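Local coordinates for L-aspartate semialdehyde sulfurtransferase (Methanocaldococcus jannaschii, PDB 3KPC), which probably makes homocysteine from sulfide and aspartate semialdehyde, and binds S-adenosylmethionine and methylthioadenosine through its C-terminal CBS domain pair, the part described here, at residues A[13-18]-A[36-41]; A[44-49]-A[105-110]. All blocks are in the same frame, centred on the assembly; numbering follows the deposited sequence.

Contact 1 (A[13-18]-A[36-41]). With MTA (5'-deoxy-5'-methylthioadenosine), chain C.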
loop_
_atom_site.group_PDB
_atom_site.type_symbol
_atom_site.label_atom_id
_atom_site.label_comp_id
_atom_site.label_asym_id
_atom_site.label_seq_id
_atom_site.Cartn_x
_atom_site.Cartn_y
_atom_site.Cartn_z
ATOM N N PRO A 13 4.690 17.006 -3.726
ATOM C CA PRO A 13 3.795 15.943 -4.147
ATOM C C PRO A 13 4.039 15.574 -5.607
ATOM O O PRO A 13 4.322 16.447 -6.434
ATOM C CB PRO A 13 2.408 16.562 -3.970
ATOM C CG PRO A 13 2.614 18.021 -4.126
ATOM C CD PRO A 13 4.014 18.323 -3.667
ATOM N N ILE A 14 3.959 14.282 -5.902
ATOM C CA ILE A 14 3.968 13.803 -7.275
ATOM C C ILE A 14 2.508 13.665 -7.694
ATOM O O ILE A 14 1.751 12.919 -7.071
ATOM C CB ILE A 14 4.698 12.435 -7.405
ATOM C CG1 ILE A 14 6.139 12.517 -6.871
ATOM C CG2 ILE A 14 4.661 11.925 -8.850
ATOM C CD1 ILE A 14 7.041 13.541 -7.566
ATOM N N THR A 15 2.106 14.402 -8.726
ATOM C CA THR A 15 0.719 14.375 -9.206
ATOM C C THR A 15 0.677 14.195 -10.718
ATOM O O THR A 15 1.710 14.258 -11.387
ATOM C CB THR A 15 -0.043 15.674 -8.845
ATOM O OG1 THR A 15 0.563 16.793 -9.507
ATOM C CG2 THR A 15 -0.061 15.917 -7.339
ATOM N N ALA A 16 -0.521 13.977 -11.253
ATOM C CA ALA A 16 -0.705 13.897 -12.696
ATOM C C ALA A 16 -2.074 14.428 -13.092
ATOM O O ALA A 16 -2.969 14.556 -12.255
ATOM C CB ALA A 16 -0.529 12.464 -13.179
ATOM N N HIS A 17 -2.225 14.741 -14.373
ATOM C CA HIS A 17 -3.520 15.106 -14.934
ATOM C C HIS A 17 -4.270 13.843 -15.371
ATOM O O HIS A 17 -3.657 12.789 -15.563
ATOM C CB HIS A 17 -3.329 16.099 -16.088
ATOM C CG HIS A 17 -2.636 17.362 -15.675
ATOM N ND1 HIS A 17 -3.119 18.171 -14.669
ATOM C CD2 HIS A 17 -1.496 17.950 -16.112
ATOM C CE1 HIS A 17 -2.309 19.200 -14.503
ATOM N NE2 HIS A 17 -1.317 19.092 -15.369
ATOM N N SER A 18 -5.590 13.950 -15.521
ATOM C CA SER A 18 -6.447 12.781 -15.769
ATOM C C SER A 18 -6.351 12.219 -17.188
ATOM O O SER A 18 -6.863 11.127 -17.466
ATOM C CB SER A 18 -7.907 13.111 -15.441
ATOM O OG SER A 18 -8.473 13.967 -16.422
ATOM N N HIS A 36 0.764 5.822 -4.678
ATOM C CA HIS A 36 -0.316 6.816 -4.727
ATOM C C HIS A 36 -0.037 7.933 -5.710
ATOM O O HIS A 36 1.062 8.491 -5.739
ATOM C CB HIS A 36 -0.560 7.431 -3.349
ATOM C CG HIS A 36 -0.899 6.425 -2.302
ATOM N ND1 HIS A 36 0.064 5.695 -1.643
ATOM C CD2 HIS A 36 -2.091 5.989 -1.831
ATOM C CE1 HIS A 36 -0.515 4.862 -0.798
ATOM N NE2 HIS A 36 -1.824 5.019 -0.891
ATOM N N LEU A 37 -1.053 8.269 -6.495
ATOM C CA LEU A 37 -0.937 9.309 -7.498
ATOM C C LEU A 37 -2.191 10.181 -7.497
ATOM O O LEU A 37 -3.187 9.842 -8.145
ATOM C CB LEU A 37 -0.684 8.698 -8.883
ATOM C CG LEU A 37 -0.415 9.671 -10.038
ATOM C CD1 LEU A 37 0.863 10.482 -9.823
ATOM C CD2 LEU A 37 -0.362 8.926 -11.361
ATOM N N PRO A 38 -2.153 11.297 -6.743
ATOM C CA PRO A 38 -3.234 12.276 -6.806
ATOM C C PRO A 38 -3.386 12.799 -8.236
ATOM O O PRO A 38 -2.386 13.100 -8.896
ATOM C CB PRO A 38 -2.750 13.393 -5.874
ATOM C CG PRO A 38 -1.810 12.720 -4.932
ATOM C CD PRO A 38 -1.118 11.682 -5.762
ATOM N N ILE A 39 -4.629 12.883 -8.705
ATOM C CA ILE A 39 -4.937 13.424 -10.025
ATOM C C ILE A 39 -5.468 14.839 -9.841
ATOM O O ILE A 39 -6.368 15.068 -9.024
ATOM C CB ILE A 39 -5.975 12.545 -10.772
ATOM C CG1 ILE A 39 -5.536 11.070 -10.804
ATOM C CG2 ILE A 39 -6.233 13.081 -12.177
ATOM C CD1 ILE A 39 -4.201 10.790 -11.511
ATOM N N VAL A 40 -4.891 15.789 -10.571
ATOM C CA VAL A 40 -5.240 17.199 -10.412
ATOM C C VAL A 40 -5.666 17.813 -11.742
ATOM O O VAL A 40 -5.281 17.330 -12.813
ATOM C CB VAL A 40 -4.072 18.026 -9.791
ATOM C CG1 VAL A 40 -3.790 17.582 -8.359
ATOM C CG2 VAL A 40 -2.808 17.941 -10.653
ATOM N N ASP A 41 -6.468 18.872 -11.663
ATOM C CA ASP A 41 -6.883 19.601 -12.854
ATOM C C ASP A 41 -5.783 20.562 -13.313
ATOM O O ASP A 41 -4.677 20.565 -12.760
ATOM C CB ASP A 41 -8.244 20.304 -12.650
ATOM C CG ASP A 41 -8.188 21.459 -11.645
ATOM O OD1 ASP A 41 -7.087 21.900 -11.254
ATOM O OD2 ASP A 41 -9.277 21.935 -11.250
HETATM C CS MTA C . 2.862 5.447 -1.767
HETATM S "S5'" MTA C . 3.832 4.721 -0.471
HETATM C "C5'" MTA C . 5.480 5.426 -0.939
HETATM C "C4'" MTA C . 6.055 6.507 0.040
HETATM O "O4'" MTA C . 6.513 7.661 -0.729
HETATM C "C2'" MTA C . 4.687 8.441 0.645
HETATM O "O2'" MTA C . 4.861 9.382 1.786
HETATM C "C3'" MTA C . 4.994 6.994 1.037
HETATM O "O3'" MTA C . 5.512 6.920 2.422
HETATM C "C1'" MTA C . 5.606 8.786 -0.522
HETATM N N9 MTA C . 4.611 9.066 -1.611
HETATM C C8 MTA C . 3.548 8.327 -1.947
HETATM N N7 MTA C . 2.884 8.901 -2.949
HETATM C C5 MTA C . 3.521 10.025 -3.252
HETATM C C6 MTA C . 3.312 11.029 -4.185
HETATM N N6 MTA C . 2.276 10.974 -5.023
HETATM N N1 MTA C . 4.165 12.067 -4.220
HETATM C C2 MTA C . 5.204 12.130 -3.399
HETATM N N3 MTA C . 5.430 11.191 -2.494
HETATM C C4 MTA C . 4.612 10.131 -2.400
HETATM O O HOH W 1 -6.778 16.515 -14.961
#
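Ala16 forms a single parallel-type bridge with Ile39: Ala16 N donates to Pro38 O at 3.1 Å, and Val40 N donates to Ala16 O at 2.8 Å. The segments run 57° apart end to end, and no longer pairing forms. Leu37 has CG anti to its backbone N (chi1 -175°), which brings both methyls up to 13-18; CD2 rests on Ala16 CB at 4.0 Å. Thr15 lies across Pro38 and Val40, its OG1 3.7 Å from Val40 CG2. At the far end the His17 ring presents its edge to Val40. ND1 donates to Val40 O at 3.0 Å; that oxygen lies in the ring plane, but the donor sits well above the carbonyl plane. A water bound to Ser18 N also donates to Val40 O, so two donors grip this carbonyl.

At the other end lies the methylthioadenosine adenine. Ile14 N donates to N1 of the ligand at 2.8 Å. N6 gives its two bonds to Ile14 O and His36 O, both at 2.9 Å, so the amino group ties the two segments together. His36 NE2 is held by Ser96 OG. An alanine here would keep the backbone carbonyl for N6, but would probably leave Ser96 OG without its imidazole partner. Ile14 and Leu37 pack on helix 22-32 from the loop before it and the strand after it. Loop and strand thus frame the adenine pocket of the first CBS motif. Strand 36-40 pairs with strand 46-51 on its other edge, while Pro13, His36 and Val40 touch strand 107-112.

Contact 2 (A[44-49]-A[105-110]). With MTA (5'-deoxy-5'-methylthioadenosine), chain C; SAM (S-adenosylmethionine), chain B.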
loop_
_atom_site.group_PDB
_atom_site.type_symbol
_atom_site.label_atom_id
_atom_site.label_comp_id
_atom_site.label_asym_id
_atom_site.label_seq_id
_atom_site.Cartn_x
_atom_site.Cartn_y
_atom_site.Cartn_z
ATOM N N GLY A 44 -4.117 22.686 -10.750
ATOM C CA GLY A 44 -3.484 21.963 -9.641
ATOM C C GLY A 44 -4.417 21.529 -8.519
ATOM O O GLY A 44 -3.953 21.105 -7.458
ATOM N N LYS A 45 -5.725 21.622 -8.745
ATOM C CA LYS A 45 -6.702 21.244 -7.726
ATOM C C LYS A 45 -7.116 19.778 -7.850
ATOM O O LYS A 45 -7.311 19.275 -8.957
ATOM C CB LYS A 45 -7.904 22.196 -7.758
ATOM C CG LYS A 45 -7.501 23.624 -7.375
ATOM C CD LYS A 45 -8.568 24.659 -7.678
ATOM C CE LYS A 45 -8.070 26.069 -7.306
ATOM N NZ LYS A 45 -6.854 26.469 -8.073
ATOM N N LEU A 46 -7.237 19.105 -6.709
ATOM C CA LEU A 46 -7.521 17.664 -6.661
ATOM C C LEU A 46 -8.851 17.284 -7.319
ATOM O O LEU A 46 -9.894 17.863 -7.001
ATOM C CB LEU A 46 -7.501 17.181 -5.205
ATOM C CG LEU A 46 -7.495 15.681 -4.902
ATOM C CD1 LEU A 46 -6.220 15.011 -5.394
ATOM C CD2 LEU A 46 -7.653 15.461 -3.403
ATOM N N VAL A 47 -8.804 16.310 -8.228
ATOM C CA VAL A 47 -10.019 15.788 -8.871
ATOM C C VAL A 47 -10.221 14.280 -8.649
ATOM O O VAL A 47 -11.324 13.759 -8.841
ATOM C CB VAL A 47 -10.078 16.121 -10.391
ATOM C CG1 VAL A 47 -10.167 17.629 -10.619
ATOM C CG2 VAL A 47 -8.891 15.522 -11.143
ATOM N N GLY A 48 -9.160 13.586 -8.246
ATOM C CA GLY A 48 -9.243 12.151 -7.990
ATOM C C GLY A 48 -7.942 11.574 -7.480
ATOM O O GLY A 48 -6.973 12.305 -7.268
ATOM N N ILE A 49 -7.920 10.260 -7.275
ATOM C CA ILE A 49 -6.695 9.562 -6.882
ATOM C C ILE A 49 -6.600 8.194 -7.563
ATOM O O ILE A 49 -7.601 7.489 -7.728
ATOM C CB ILE A 49 -6.546 9.450 -5.327
ATOM C CG1 ILE A 49 -5.115 9.048 -4.932
ATOM C CG2 ILE A 49 -7.613 8.521 -4.727
ATOM C CD1 ILE A 49 -4.799 9.183 -3.437
ATOM N N ARG A 105 -8.121 23.046 -2.233
ATOM C CA ARG A 105 -7.926 21.699 -2.805
ATOM C C ARG A 105 -6.650 21.521 -3.667
ATOM O O ARG A 105 -6.551 20.569 -4.452
ATOM C CB ARG A 105 -9.205 21.163 -3.501
ATOM C CG ARG A 105 -9.464 19.640 -3.242
ATOM C CD ARG A 105 -10.882 19.196 -3.779
ATOM N NE ARG A 105 -11.095 17.737 -3.691
ATOM C CZ ARG A 105 -11.368 17.066 -2.562
ATOM N NH1 ARG A 105 -11.457 17.711 -1.371
ATOM N NH2 ARG A 105 -11.550 15.742 -2.620
ATOM N N ARG A 106 -5.679 22.411 -3.494
ATOM C CA ARG A 106 -4.360 22.241 -4.105
ATOM C C ARG A 106 -3.546 21.217 -3.305
ATOM O O ARG A 106 -3.544 21.261 -2.073
ATOM C CB ARG A 106 -3.653 23.592 -4.131
ATOM C CG ARG A 106 -2.338 23.618 -4.893
ATOM C CD ARG A 106 -1.866 25.056 -5.008
ATOM N NE ARG A 106 -2.870 25.907 -5.649
ATOM C CZ ARG A 106 -2.977 26.084 -6.964
ATOM N NH1 ARG A 106 -2.141 25.474 -7.796
ATOM N NH2 ARG A 106 -3.922 26.877 -7.450
ATOM N N VAL A 107 -2.862 20.305 -3.995
ATOM C CA VAL A 107 -2.099 19.242 -3.324
ATOM C C VAL A 107 -0.717 19.737 -2.904
ATOM O O VAL A 107 0.071 20.194 -3.735
ATOM C CB VAL A 107 -1.971 17.963 -4.195
ATOM C CG1 VAL A 107 -1.228 16.862 -3.443
ATOM C CG2 VAL A 107 -3.346 17.462 -4.614
ATOM N N VAL A 108 -0.443 19.641 -1.607
ATOM C CA VAL A 108 0.825 20.102 -1.049
ATOM C C VAL A 108 1.702 18.948 -0.544
ATOM O O VAL A 108 2.871 19.155 -0.191
ATOM C CB VAL A 108 0.611 21.182 0.050
ATOM C CG1 VAL A 108 -0.115 22.407 -0.537
ATOM C CG2 VAL A 108 -0.167 20.623 1.235
ATOM N N GLY A 109 1.150 17.739 -0.523
ATOM C CA GLY A 109 1.912 16.556 -0.132
ATOM C C GLY A 109 1.013 15.350 0.015
ATOM O O GLY A 109 -0.151 15.388 -0.388
ATOM N N ILE A 110 1.546 14.277 0.585
ATOM C CA ILE A 110 0.745 13.083 0.851
ATOM C C ILE A 110 1.258 12.372 2.096
ATOM O O ILE A 110 2.462 12.367 2.376
ATOM C CB ILE A 110 0.708 12.121 -0.379
ATOM C CG1 ILE A 110 -0.340 11.011 -0.177
ATOM C CG2 ILE A 110 2.075 11.514 -0.627
ATOM C CD1 ILE A 110 -0.890 10.415 -1.468
HETATM C CS MTA C . 2.862 5.447 -1.767
HETATM S "S5'" MTA C . 3.832 4.721 -0.471
HETATM C "C5'" MTA C . 5.480 5.426 -0.939
HETATM C "C4'" MTA C . 6.055 6.507 0.040
HETATM O "O4'" MTA C . 6.513 7.661 -0.729
HETATM C "C2'" MTA C . 4.687 8.441 0.645
HETATM O "O2'" MTA C . 4.861 9.382 1.786
HETATM C "C3'" MTA C . 4.994 6.994 1.037
HETATM O "O3'" MTA C . 5.512 6.920 2.422
HETATM C "C1'" MTA C . 5.606 8.786 -0.522
HETATM N N9 MTA C . 4.611 9.066 -1.611
HETATM C C8 MTA C . 3.548 8.327 -1.947
HETATM N N7 MTA C . 2.884 8.901 -2.949
HETATM C C5 MTA C . 3.521 10.025 -3.252
HETATM C C6 MTA C . 3.312 11.029 -4.185
HETATM N N6 MTA C . 2.276 10.974 -5.023
HETATM N N1 MTA C . 4.165 12.067 -4.220
HETATM C C2 MTA C . 5.204 12.130 -3.399
HETATM N N3 MTA C . 5.430 11.191 -2.494
HETATM C C4 MTA C . 4.612 10.131 -2.400
HETATM N N SAM B . -7.253 -1.229 1.892
HETATM C CA SAM B . -6.830 -1.473 0.478
HETATM C C SAM B . -6.170 -0.213 -0.110
HETATM O O SAM B . -6.019 0.806 0.565
HETATM O OXT SAM B . -5.776 -0.189 -1.277
HETATM C CB SAM B . -8.026 -1.913 -0.391
HETATM C CG SAM B . -9.307 -1.118 -0.114
HETATM S SD SAM B . -9.264 0.605 -0.730
HETATM C CE SAM B . -10.987 1.019 -0.510
HETATM C "C5'" SAM B . -9.119 0.607 -2.558
HETATM C "C4'" SAM B . -9.469 1.966 -3.170
HETATM O "O4'" SAM B . -8.990 2.975 -2.257
HETATM C "C3'" SAM B . -8.780 2.281 -4.505
HETATM O "O3'" SAM B . -9.784 2.336 -5.525
HETATM C "C2'" SAM B . -8.165 3.665 -4.277
HETATM O "O2'" SAM B . -8.395 4.545 -5.390
HETATM C "C1'" SAM B . -8.951 4.145 -3.056
HETATM N N9 SAM B . -8.240 5.220 -2.325
HETATM C C8 SAM B . -6.949 5.250 -1.993
HETATM N N7 SAM B . -6.679 6.386 -1.344
HETATM C C5 SAM B . -7.812 7.080 -1.260
HETATM C C6 SAM B . -8.167 8.313 -0.716
HETATM N N6 SAM B . -7.263 9.077 -0.102
HETATM N N1 SAM B . -9.442 8.733 -0.810
HETATM C C2 SAM B . -10.364 7.993 -1.415
HETATM N N3 SAM B . -10.058 6.816 -1.944
HETATM C C4 SAM B . -8.801 6.339 -1.884
HETATM O O HOH W 2 -1.441 20.527 -6.645
#
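Leu46 and Arg105 carry this contact. Leu46 N donates to Arg105 O at 2.8 Å, nearly straight at the hydrogen (166°). The Arg105 chain, extended from CG to NE, then crosses Leu46 obliquely, with CG 3.7 Å from Leu46 CB. Leu46 CD2 sits over one face of the guanidinium, toward its rim, and Leu46 O lies at its edge in the plane. The other Leu46 methyl, CD1, meets Val107 CG2 at 3.9 Å. On the far side of the bridge, Gly44 O and Val107 N do not bond directly. A water spans them, donating to Gly44 O at 2.7 Å and accepting from Val107 N at 3.0 Å. Lys45 and Arg106 are thus a non-hydrogen-bonded antiparallel pair with one direct and one water-mediated flank.

Both turns are set from outside. Asp41 OD1 accepts from Lys45 N, and Asp102 OD1 does the same for Arg106 N. Arg105 NH2 is fixed by Val74 O, while Pro38, Val74 and Val101 pack around Leu46. Each strand carries a classic bulge, Val47-Gly48 and Val108-Gly109. The repeated features fit the pseudo-twofold pairing of two CBS motifs. Further along, Ile49 CG2 faces the S-adenosylmethionine adenine and Ile110 CG2 the methylthioadenosine adenine.

Lys45 bends at its last torsion (chi4 61°), and NZ comes to 3.0 Å from Arg106 NH2. Both are donors of like charge, so this approach probably costs energy, and might favour a neutral lysine. Cohesion here rests on the backbone bond, the water and the leucine packing.

Contact 1 is the more buried of the two, with half of its touching residues in the interior; contact 2 lies at the surface. Contact 1 stays within the first CBS motif, whereas contact 2 joins the first motif to the second. They meet in the sheet of strands 36-40 and 46-51, probably through backbone bonds of Ile39 with Val47 and Gly48; strand 107-112 belongs to the second motif's sheet. Contact 1 grips the polar edge of the methylthioadenosine adenine, while contact 2 gives its ring an isoleucine methyl and also reaches S-adenosylmethionine. Both use a water and backbone bonds; contact 1 adds a histidine bond, contact 2 a buried leucine and a close pair of like charges.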